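Local atomic coordinates of glycoside hydrolase (Streptococcus pneumoniae serotype 4, PDB entry 6ORH), a protein that probably hydrolyses alpha-L-fucosidic linkages in host-derived glycans, as a pneumococcal member of glycoside hydrolase family 29. Residues E167-G172 and L200-E205. The protein carries 2 engineered substitutions. Residues are numbered along the deposited sequence; the frame is centred on the assembly and turned at random.
Sequences EVWMNG and LIFSTE. Engineered in segment 167-172: N171 (natural residue Asp). With GAL (beta-D-galactopyranose), chain C; FUC (alpha-L-fucopyranose), chain B; FUC (alpha-L-fucopyranose), chain D.
V168 and W169 run alongside I201 and F202 as neighbouring parallel strands, inclined by 16° and joined by backbone hydrogen bonds from V168 N to L200 O, F202 N to V168 O and M170 N to F202 O. With helix 185-196 as the crossover, the pair forms one beta-alpha-beta unit of the TIM-barrel catalytic domain. On the face carrying E167, W169, L200 and F202, the aromatic side chains lie side by side. With CG anti to the backbone N (chi1 178°), the F202 ring swings out over the six-membered ring of W169, centroids 3.6 Å apart and planes only 6° from parallel: a face-to-face stack. F202 CB adds a CH-pi contact, 3.7 Å from the centroid of the W169 five-membered ring. The indole is fixed further by F26, edge-to-face, and by a hydrogen bond from NE1 to E255. Nearby, the carboxylate of E167 forms a salt bridge with K70. V168 and I201 occupy the other face; M170, just past its strand, carries its extended chain to SD, 4.2 Å from I201 CG2. A water donates to M170 O and accepts from T204 N, bridging the two loops.

The sugars lie at the C-terminal ends of the strands and on the loops that follow, where TIM barrels keep their active sites. W169 CH2 is 3.5 Å from galactose C6, while G172 N donates to galactose O4 at 3.0 Å. Engineered N171, in place of the natural Asp, sends ND2 nearly straight to O5 of the chain B fucose, 2.8 Å away; its OD1 accepts from A173 N and, weakly, from galactose O4. T204 CG2 packs on G172 CA, 3.7 Å away. Sugar recognition here thus combines a stacked pair that turns its edges to the galactose with directed bonds from N171 and G172.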
loop_
_atom_site.group_PDB
_atom_site.type_symbol
_atom_site.label_atom_id
_atom_site.label_comp_id
_atom_site.label_asym_id
_atom_site.label_seq_id
_atom_site.Cartn_x
_atom_site.Cartn_y
_atom_site.Cartn_z
ATOM N N GLU A 167 -13.522 -26.319 0.013
ATOM C CA GLU A 167 -14.094 -24.978 -0.078
ATOM C C GLU A 167 -15.292 -24.991 -1.024
ATOM O O GLU A 167 -15.247 -25.664 -2.046
ATOM C CB GLU A 167 -13.032 -24.011 -0.607
ATOM C CG GLU A 167 -13.451 -22.528 -0.609
ATOM C CD GLU A 167 -12.267 -21.575 -0.716
ATOM O OE1 GLU A 167 -11.122 -21.987 -0.401
ATOM O OE2 GLU A 167 -12.465 -20.400 -1.097
ATOM N N VAL A 168 -16.353 -24.263 -0.641
ATOM C CA VAL A 168 -17.498 -24.045 -1.526
ATOM C C VAL A 168 -17.549 -22.544 -1.810
ATOM O O VAL A 168 -17.444 -21.770 -0.865
ATOM C CB VAL A 168 -18.802 -24.538 -0.862
ATOM C CG1 VAL A 168 -20.023 -24.123 -1.687
ATOM C CG2 VAL A 168 -18.781 -26.064 -0.673
ATOM N N TRP A 169 -17.721 -22.162 -3.091
ATOM C CA TRP A 169 -17.702 -20.753 -3.475
ATOM C C TRP A 169 -19.101 -20.317 -3.902
ATOM O O TRP A 169 -19.676 -20.877 -4.855
ATOM C CB TRP A 169 -16.711 -20.572 -4.649
ATOM C CG TRP A 169 -15.605 -19.597 -4.365
ATOM C CD1 TRP A 169 -14.495 -19.817 -3.599
ATOM C CD2 TRP A 169 -15.469 -18.263 -4.887
ATOM N NE1 TRP A 169 -13.688 -18.712 -3.575
ATOM C CE2 TRP A 169 -14.237 -17.760 -4.398
ATOM C CE3 TRP A 169 -16.257 -17.445 -5.727
ATOM C CZ2 TRP A 169 -13.772 -16.484 -4.700
ATOM C CZ3 TRP A 169 -15.760 -16.194 -6.057
ATOM C CH2 TRP A 169 -14.563 -15.710 -5.511
ATOM N N MET A 170 -19.628 -19.288 -3.203
ATOM C CA MET A 170 -20.921 -18.686 -3.529
ATOM C C MET A 170 -20.699 -17.230 -3.941
ATOM O O MET A 170 -20.697 -16.308 -3.118
ATOM C CB MET A 170 -21.816 -18.737 -2.282
ATOM C CG MET A 170 -22.049 -20.168 -1.845
ATOM S SD MET A 170 -23.044 -20.190 -0.358
ATOM C CE MET A 170 -23.192 -21.955 -0.066
ATOM N N ASN A 171 -20.472 -17.027 -5.236
ATOM C CA ASN A 171 -20.184 -15.704 -5.766
ATOM C C ASN A 171 -21.328 -14.751 -5.443
ATOM O O ASN A 171 -22.479 -15.142 -5.568
ATOM C CB ASN A 171 -19.997 -15.824 -7.289
ATOM C CG ASN A 171 -19.207 -14.665 -7.833
ATOM O OD1 ASN A 171 -19.661 -13.524 -7.804
ATOM N ND2 ASN A 171 -18.042 -14.938 -8.366
ATOM N N GLY A 172 -21.006 -13.494 -5.053
ATOM C CA GLY A 172 -22.075 -12.552 -4.725
ATOM C C GLY A 172 -22.568 -11.724 -5.927
ATOM O O GLY A 172 -23.521 -10.957 -5.762
ATOM N N LEU A 200 -14.614 -25.013 4.203
ATOM C CA LEU A 200 -14.674 -23.562 4.167
ATOM C C LEU A 200 -15.738 -23.086 3.178
ATOM O O LEU A 200 -15.962 -23.726 2.161
ATOM C CB LEU A 200 -13.300 -23.043 3.726
ATOM C CG LEU A 200 -12.154 -23.419 4.660
ATOM C CD1 LEU A 200 -10.815 -23.071 3.992
ATOM C CD2 LEU A 200 -12.296 -22.664 5.967
ATOM N N ILE A 201 -16.361 -21.927 3.456
ATOM C CA ILE A 201 -17.342 -21.380 2.516
ATOM C C ILE A 201 -17.018 -19.912 2.240
ATOM O O ILE A 201 -16.887 -19.101 3.175
ATOM C CB ILE A 201 -18.773 -21.524 3.089
ATOM C CG1 ILE A 201 -19.136 -22.983 3.382
ATOM C CG2 ILE A 201 -19.770 -20.847 2.148
ATOM C CD1 ILE A 201 -20.408 -23.163 4.214
ATOM N N PHE A 202 -16.859 -19.583 0.950
ATOM C CA PHE A 202 -16.778 -18.197 0.492
ATOM C C PHE A 202 -18.194 -17.742 0.146
ATOM O O PHE A 202 -18.871 -18.401 -0.633
ATOM C CB PHE A 202 -15.913 -18.152 -0.780
ATOM C CG PHE A 202 -15.783 -16.776 -1.383
ATOM C CD1 PHE A 202 -16.823 -16.241 -2.132
ATOM C CD2 PHE A 202 -14.625 -16.034 -1.225
ATOM C CE1 PHE A 202 -16.699 -14.985 -2.707
ATOM C CE2 PHE A 202 -14.496 -14.770 -1.792
ATOM C CZ PHE A 202 -15.544 -14.236 -2.517
ATOM N N SER A 203 -18.636 -16.653 0.778
ATOM C CA SER A 203 -19.957 -16.081 0.495
ATOM C C SER A 203 -19.944 -14.612 0.898
ATOM O O SER A 203 -18.980 -14.120 1.474
ATOM C CB SER A 203 -21.073 -16.804 1.215
ATOM O OG SER A 203 -21.085 -16.419 2.597
ATOM N N THR A 204 -21.061 -13.925 0.620
ATOM C CA THR A 204 -21.287 -12.561 1.075
ATOM C C THR A 204 -21.675 -12.497 2.550
ATOM O O THR A 204 -21.706 -11.400 3.103
ATOM C CB THR A 204 -22.368 -11.890 0.212
ATOM O OG1 THR A 204 -23.571 -12.670 0.195
ATOM C CG2 THR A 204 -21.869 -11.611 -1.191
ATOM N N GLU A 205 -21.950 -13.656 3.176
ATOM C CA GLU A 205 -22.493 -13.707 4.532
ATOM C C GLU A 205 -21.370 -14.080 5.510
ATOM O O GLU A 205 -20.193 -14.127 5.138
ATOM C CB GLU A 205 -23.622 -14.744 4.587
ATOM C CG GLU A 205 -24.596 -14.597 3.408
ATOM C CD GLU A 205 -25.286 -13.236 3.402
ATOM O OE1 GLU A 205 -26.071 -12.993 4.350
ATOM O OE2 GLU A 205 -25.035 -12.385 2.482
HETATM C C1 GAL C . -17.677 -9.718 -6.951
HETATM C C2 GAL C . -18.865 -9.889 -5.979
HETATM C C3 GAL C . -18.407 -10.509 -4.651
HETATM C C4 GAL C . -17.459 -11.695 -4.859
HETATM C C5 GAL C . -16.341 -11.244 -5.810
HETATM C C6 GAL C . -15.314 -12.314 -6.095
HETATM O O2 GAL C . -19.434 -8.599 -5.702
HETATM O O3 GAL C . -19.565 -10.885 -3.852
HETATM O O4 GAL C . -18.155 -12.837 -5.437
HETATM O O5 GAL C . -16.961 -10.944 -7.085
HETATM O O6 GAL C . -14.197 -11.716 -6.807
HETATM C C1 FUC B . -17.389 -12.091 -10.141
HETATM C C2 FUC B . -17.981 -12.849 -11.317
HETATM C C3 FUC B . -16.848 -13.140 -12.295
HETATM C C4 FUC B . -15.827 -14.079 -11.644
HETATM C C5 FUC B . -15.312 -13.395 -10.353
HETATM C C6 FUC B . -14.429 -14.315 -9.530
HETATM O O2 FUC B . -18.959 -11.989 -11.928
HETATM O O3 FUC B . -17.398 -13.742 -13.480
HETATM O O4 FUC B . -16.469 -15.358 -11.377
HETATM O O5 FUC B . -16.422 -12.930 -9.486
HETATM C C1 FUC D . -20.863 -8.600 -5.624
HETATM C C2 FUC D . -21.243 -7.456 -4.664
HETATM C C3 FUC D . -20.949 -6.109 -5.362
HETATM C C4 FUC D . -21.697 -5.991 -6.671
HETATM C C5 FUC D . -21.260 -7.155 -7.549
HETATM C C6 FUC D . -21.966 -7.212 -8.897
HETATM O O2 FUC D . -20.491 -7.606 -3.487
HETATM O O3 FUC D . -21.287 -4.974 -4.544
HETATM O O4 FUC D . -23.121 -6.058 -6.469
HETATM O O5 FUC D . -21.548 -8.348 -6.830
HETATM O O HOH W 1 -22.687 -15.355 -1.389
#